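Local coordinates for protein 3-deoxy-D-manno-octulosonate 8-phosphate phosphatase KdsC (Xanthomonas campestris pv. campestris, PDB 4NAV) that probably hydrolyses 3-deoxy-D-manno-octulosonate 8-phosphate to KDO and inorganic phosphate with magnesium as cofactor, a step in lipopolysaccharide biosynthesis, at residues Y3-L9 against D164-A169; K57-H61 against I176-F180. All blocks are in the same frame, centred on the assembly; numbering follows the deposited sequence.

Interaction 1 of 2, residues Y3-L9 against D164-A169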
loop_
_atom_site.group_PDB
_atom_site.type_symbol
_atom_site.label_atom_id
_atom_site.label_comp_id
_atom_site.label_asym_id
_atom_site.label_seq_id
_atom_site.Cartn_x
_atom_site.Cartn_y
_atom_site.Cartn_z
ATOM N N TYR A 3 24.930 11.736 6.411
ATOM C CA TYR A 3 23.934 11.988 5.364
ATOM C C TYR A 3 23.807 13.474 5.095
ATOM O O TYR A 3 23.711 14.254 6.037
ATOM C CB TYR A 3 22.595 11.443 5.802
ATOM C CG TYR A 3 21.366 12.011 5.120
ATOM C CD1 TYR A 3 20.911 11.528 3.887
ATOM C CD2 TYR A 3 20.594 12.966 5.764
ATOM C CE1 TYR A 3 19.742 12.013 3.299
ATOM C CE2 TYR A 3 19.450 13.459 5.188
ATOM C CZ TYR A 3 19.018 12.990 3.965
ATOM O OH TYR A 3 17.840 13.527 3.452
ATOM N N SER A 4 23.897 13.859 3.821
ATOM C CA SER A 4 23.677 15.226 3.448
ATOM C C SER A 4 22.781 15.245 2.273
ATOM O O SER A 4 23.142 14.748 1.214
ATOM C CB SER A 4 24.931 15.996 3.083
ATOM O OG SER A 4 24.553 17.360 2.782
ATOM N N PRO A 5 21.613 15.862 2.436
ATOM C CA PRO A 5 20.692 15.941 1.313
ATOM C C PRO A 5 21.339 16.624 0.112
ATOM O O PRO A 5 20.882 16.411 -1.012
ATOM C CB PRO A 5 19.533 16.767 1.857
ATOM C CG PRO A 5 19.691 16.727 3.330
ATOM C CD PRO A 5 21.142 16.632 3.594
ATOM N N LEU A 6 22.408 17.391 0.353
ATOM C CA LEU A 6 23.011 18.224 -0.681
ATOM C C LEU A 6 24.080 17.567 -1.522
ATOM O O LEU A 6 24.422 18.069 -2.601
ATOM C CB LEU A 6 23.616 19.462 -0.044
ATOM C CG LEU A 6 22.618 20.354 0.670
ATOM C CD1 LEU A 6 23.332 21.633 1.088
ATOM C CD2 LEU A 6 21.432 20.671 -0.231
ATOM N N GLN A 7 24.644 16.460 -1.073
ATOM C CA GLN A 7 25.688 15.878 -1.930
ATOM C C GLN A 7 24.997 15.211 -3.126
ATOM O O GLN A 7 23.800 14.836 -3.091
ATOM C CB GLN A 7 26.768 15.044 -1.196
ATOM C CG GLN A 7 26.377 13.725 -0.566
ATOM C CD GLN A 7 27.623 13.085 0.044
ATOM O OE1 GLN A 7 28.140 12.042 -0.404
ATOM N NE2 GLN A 7 28.139 13.750 1.052
ATOM N N ASP A 8 25.726 15.187 -4.218
ATOM C CA ASP A 8 25.193 14.712 -5.484
ATOM C C ASP A 8 24.133 15.625 -6.068
ATOM O O ASP A 8 23.436 15.236 -6.988
ATOM C CB ASP A 8 24.670 13.283 -5.339
ATOM C CG ASP A 8 25.672 12.368 -4.655
ATOM O OD1 ASP A 8 26.890 12.452 -4.977
ATOM O OD2 ASP A 8 25.243 11.593 -3.771
ATOM N N LEU A 9 24.019 16.846 -5.562
ATOM C CA LEU A 9 23.121 17.842 -6.153
ATOM C C LEU A 9 23.937 18.960 -6.740
ATOM O O LEU A 9 24.963 19.322 -6.211
ATOM C CB LEU A 9 22.217 18.414 -5.104
ATOM C CG LEU A 9 20.817 17.816 -4.973
ATOM C CD1 LEU A 9 20.753 16.292 -5.118
ATOM C CD2 LEU A 9 20.219 18.302 -3.652
ATOM N N ASP A 164 14.269 18.383 3.285
ATOM C CA ASP A 164 15.635 18.204 3.775
ATOM C C ASP A 164 16.673 18.981 2.955
ATOM O O ASP A 164 17.549 19.649 3.521
ATOM C CB ASP A 164 15.985 16.742 3.784
ATOM C CG ASP A 164 15.172 15.946 4.790
ATOM O OD1 ASP A 164 14.555 16.545 5.701
ATOM O OD2 ASP A 164 15.199 14.698 4.701
ATOM N N VAL A 165 16.507 19.002 1.636
ATOM C CA VAL A 165 17.406 19.757 0.778
ATOM C C VAL A 165 17.377 21.250 1.097
ATOM O O VAL A 165 18.422 21.894 1.316
ATOM C CB VAL A 165 17.044 19.554 -0.697
ATOM C CG1 VAL A 165 17.665 20.639 -1.570
ATOM C CG2 VAL A 165 17.465 18.152 -1.143
ATOM N N VAL A 166 16.154 21.781 1.181
ATOM C CA VAL A 166 15.965 23.195 1.385
ATOM C C VAL A 166 16.539 23.607 2.735
ATOM O O VAL A 166 17.347 24.543 2.836
ATOM C CB VAL A 166 14.487 23.549 1.277
ATOM C CG1 VAL A 166 14.240 25.000 1.692
ATOM C CG2 VAL A 166 14.031 23.382 -0.148
ATOM N N LEU A 167 16.138 22.879 3.767
ATOM C CA LEU A 167 16.670 23.103 5.096
ATOM C C LEU A 167 18.219 23.001 5.111
ATOM O O LEU A 167 18.891 23.886 5.641
ATOM C CB LEU A 167 16.054 22.116 6.057
ATOM C CG LEU A 167 14.538 22.326 6.285
ATOM C CD1 LEU A 167 13.925 21.163 7.031
ATOM C CD2 LEU A 167 14.318 23.614 7.072
ATOM N N ALA A 168 18.783 21.992 4.438
ATOM C CA ALA A 168 20.239 21.871 4.415
ATOM C C ALA A 168 20.874 23.089 3.716
ATOM O O ALA A 168 21.860 23.629 4.175
ATOM C CB ALA A 168 20.651 20.597 3.702
ATOM N N ALA A 169 20.274 23.527 2.606
ATOM C CA ALA A 169 20.812 24.632 1.854
ATOM C C ALA A 169 20.736 25.912 2.648
ATOM O O ALA A 169 21.481 26.859 2.377
ATOM C CB ALA A 169 20.095 24.806 0.521
#
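Two first torsions set the polar end of this contact: Tyr-3 holds its CG anti to the backbone N (chi1 159°), while Asp-164 keeps its CG anti to its own carbonyl carbon, and the phenol and carboxylate converge. Two overlapping beta turns, type I from Ser-4 to Gln-7 and type II from Leu-6 to Leu-9, shape the N-terminal segment, a loop just ahead of helix 11-17 that is laid against helix 158-169. Tyr-3 OH donates to Asp-164 OD2 at 3.1 Å. The oxygen is met on its anti side, 28° out of the carboxylate plane, and the ring stands 83° from that plane, so ring and acid meet almost at a right angle. The other oxygen, Asp-164 OD1, is in a salt bridge with Arg-160, which gives the carboxylate a second tether. Trp-141 of a second subunit meets the Tyr-3 ring edge-to-face, so this corner belongs to the assembly as well.

Pro-5 is the backbone's nearest point to the helix, its CA 5.1 Å from that of Val-165. Its ring reaches across the Asp-164 side chain, Pro-5 CG to Asp-164 CB 3.7 Å, and Pro-5 CD approaches Ala-168 CB. Leu-6 spans from Val-165 to Ala-168 and Ala-169, with Leu-6 CG 3.6 Å from Ala-168 CB. Ser-4 OG accepts from Leu-6 N at 3.2 Å, an ST turn. Beyond the turns the ends of Leu-9 and Val-165 meet head-on, Leu-9 CD2 lying 3.7 Å from Val-165 CG2.

Interaction 2 of 2, residues K57-H61 against I176-F180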
loop_
_atom_site.group_PDB
_atom_site.type_symbol
_atom_site.label_atom_id
_atom_site.label_comp_id
_atom_site.label_asym_id
_atom_site.label_seq_id
_atom_site.Cartn_x
_atom_site.Cartn_y
_atom_site.Cartn_z
ATOM N N LYS A 57 6.475 20.925 8.627
ATOM C CA LYS A 57 6.570 21.688 9.853
ATOM C C LYS A 57 7.947 22.354 9.980
ATOM O O LYS A 57 8.056 23.496 10.411
ATOM C CB LYS A 57 6.339 20.778 11.052
ATOM C CG LYS A 57 4.885 20.505 11.329
ATOM C CD LYS A 57 4.730 19.530 12.483
ATOM C CE LYS A 57 3.254 19.288 12.779
ATOM N NZ LYS A 57 2.981 18.202 13.764
ATOM N N GLN A 58 8.987 21.644 9.562
ATOM C CA GLN A 58 10.334 22.133 9.743
ATOM C C GLN A 58 10.619 23.287 8.836
ATOM O O GLN A 58 11.306 24.245 9.239
ATOM C CB GLN A 58 11.293 21.034 9.480
ATOM C CG GLN A 58 10.989 19.857 10.349
ATOM C CD GLN A 58 11.739 19.879 11.611
ATOM O OE1 GLN A 58 11.218 20.266 12.665
ATOM N NE2 GLN A 58 13.017 19.503 11.521
ATOM N N LEU A 59 10.084 23.213 7.619
ATOM C CA LEU A 59 10.075 24.369 6.731
ATOM C C LEU A 59 9.359 25.543 7.387
ATOM O O LEU A 59 9.892 26.647 7.441
ATOM C CB LEU A 59 9.403 24.050 5.416
ATOM C CG LEU A 59 10.154 23.188 4.421
ATOM C CD1 LEU A 59 9.372 23.116 3.140
ATOM C CD2 LEU A 59 11.562 23.705 4.123
ATOM N N GLU A 60 8.177 25.301 7.943
ATOM C CA GLU A 60 7.474 26.394 8.567
ATOM C C GLU A 60 8.343 26.929 9.741
ATOM O O GLU A 60 8.570 28.125 9.859
ATOM C CB GLU A 60 6.056 26.004 8.990
ATOM C CG GLU A 60 5.072 27.182 9.091
ATOM C CD GLU A 60 4.600 27.753 7.740
ATOM O OE1 GLU A 60 4.416 26.982 6.774
ATOM O OE2 GLU A 60 4.410 28.997 7.663
ATOM N N HIS A 61 8.853 26.025 10.566
ATOM C CA HIS A 61 9.675 26.364 11.715
ATOM C C HIS A 61 10.935 27.133 11.333
ATOM O O HIS A 61 11.446 27.938 12.132
ATOM C CB HIS A 61 10.047 25.072 12.440
ATOM C CG HIS A 61 10.496 25.255 13.846
ATOM N ND1 HIS A 61 11.820 25.391 14.194
ATOM C CD2 HIS A 61 9.789 25.311 14.996
ATOM C CE1 HIS A 61 11.908 25.531 15.502
ATOM N NE2 HIS A 61 10.691 25.478 16.013
ATOM N N ILE A 176 18.158 22.091 13.960
ATOM C CA ILE A 176 17.017 21.205 14.027
ATOM C C ILE A 176 17.339 20.021 14.924
ATOM O O ILE A 176 16.618 19.736 15.880
ATOM C CB ILE A 176 16.576 20.747 12.645
ATOM C CG1 ILE A 176 15.739 21.848 12.000
ATOM C CG2 ILE A 176 15.733 19.493 12.742
ATOM C CD1 ILE A 176 15.560 21.680 10.509
ATOM N N ILE A 177 18.444 19.363 14.635
ATOM C CA ILE A 177 18.919 18.269 15.472
ATOM C C ILE A 177 19.128 18.641 16.931
ATOM O O ILE A 177 18.794 17.871 17.822
ATOM C CB ILE A 177 20.199 17.648 14.860
ATOM C CG1 ILE A 177 19.776 16.597 13.805
ATOM C CG2 ILE A 177 21.087 16.985 15.913
ATOM C CD1 ILE A 177 20.778 16.460 12.687
ATOM N N ALA A 178 19.707 19.797 17.179
ATOM C CA ALA A 178 19.984 20.227 18.554
ATOM C C ALA A 178 18.683 20.425 19.317
ATOM O O ALA A 178 18.580 20.064 20.479
ATOM C CB ALA A 178 20.821 21.497 18.560
ATOM N N ARG A 179 17.666 20.965 18.655
ATOM C CA ARG A 179 16.382 21.130 19.346
ATOM C C ARG A 179 15.765 19.780 19.761
ATOM O O ARG A 179 15.183 19.664 20.828
ATOM C CB ARG A 179 15.422 21.953 18.510
ATOM C CG ARG A 179 14.056 22.155 19.160
ATOM C CD ARG A 179 13.301 23.300 18.517
ATOM N NE ARG A 179 13.860 23.590 17.202
ATOM C CZ ARG A 179 13.410 23.125 16.036
ATOM N NH1 ARG A 179 14.063 23.482 14.914
ATOM N NH2 ARG A 179 12.329 22.348 15.964
ATOM N N PHE A 180 15.934 18.754 18.939
ATOM C CA PHE A 180 15.350 17.452 19.238
ATOM C C PHE A 180 16.242 16.496 20.055
ATOM O O PHE A 180 15.846 15.377 20.310
ATOM C CB PHE A 180 14.919 16.759 17.941
ATOM C CG PHE A 180 13.631 17.269 17.380
ATOM C CD1 PHE A 180 12.435 16.908 17.957
ATOM C CD2 PHE A 180 13.617 18.120 16.286
ATOM C CE1 PHE A 180 11.233 17.372 17.454
ATOM C CE2 PHE A 180 12.422 18.588 15.778
ATOM C CZ PHE A 180 11.219 18.203 16.359
#
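The Phe-180 ring receives the Gln-58 amide at its edge, with Gln-58 OE1 in the ring plane and 3.7 Å from Phe-180 CE2. That same oxygen also lies near the plane of the Arg-179 guanidinium, at its edge, but 4.1 Å from Arg-179 NH2. One face of the guanidinium is turned to the His-61 ring, the two planes tilted 31° apart; the model places these groups too close together, so their exact stacking is doubtful.

The elements joined are helix 50-61, which precedes strand 65-70 of the parallel sheet of this HAD-type fold, and the C-terminal helix 173-180. Their local axes come no nearer than 12.9 Å and run at 105° to each other, a wide separation that long side chains must bridge. Gln-58 bends at chi2 (-92°), and its NE2 lies 3.5 Å from Ile-176 CD1, though the fine placement of the amide is uncertain. Leu-120 of a second subunit packs on Gln-58, Ile-176 and Phe-180, which places the inner half of the contact at a subunit interface.

Gln-58 OE1 has a weak hydrogen bond with Gln-54 NE2, which may help to set the amide. No hydrogen bond or salt bridge crosses between 57-61 and 176-180, so the pairing rests on shape: the amide against Ile-176 and the Phe-180 edge, with the less certain His-61 and Arg-179 overlap on the exposed side.

How the interactions relate
Along the chain the segments alternate, 3-9, 57-61, 164-169, 176-180, so the two contacts interlock in sequence although their centres lie about 15 Å apart. Helix 158-169 ties them together: one side receives the N-terminal turns of interaction 1, while Leu-167 reaches into interaction 2, its CD1 3.6 Å from Gln-58 CB and 3.9 Å from Ile-176 CD1. Val-166 meets Leu-59 of helix 50-61. Helix 173-180 follows helix 158-169 in sequence and packs against helix 50-61, while the N-terminal segment 3-9 lies on helix 158-169. Both contacts also touch the second subunit, linking this region to the tetramer, and both lie away from the predicted magnesium and substrate sites.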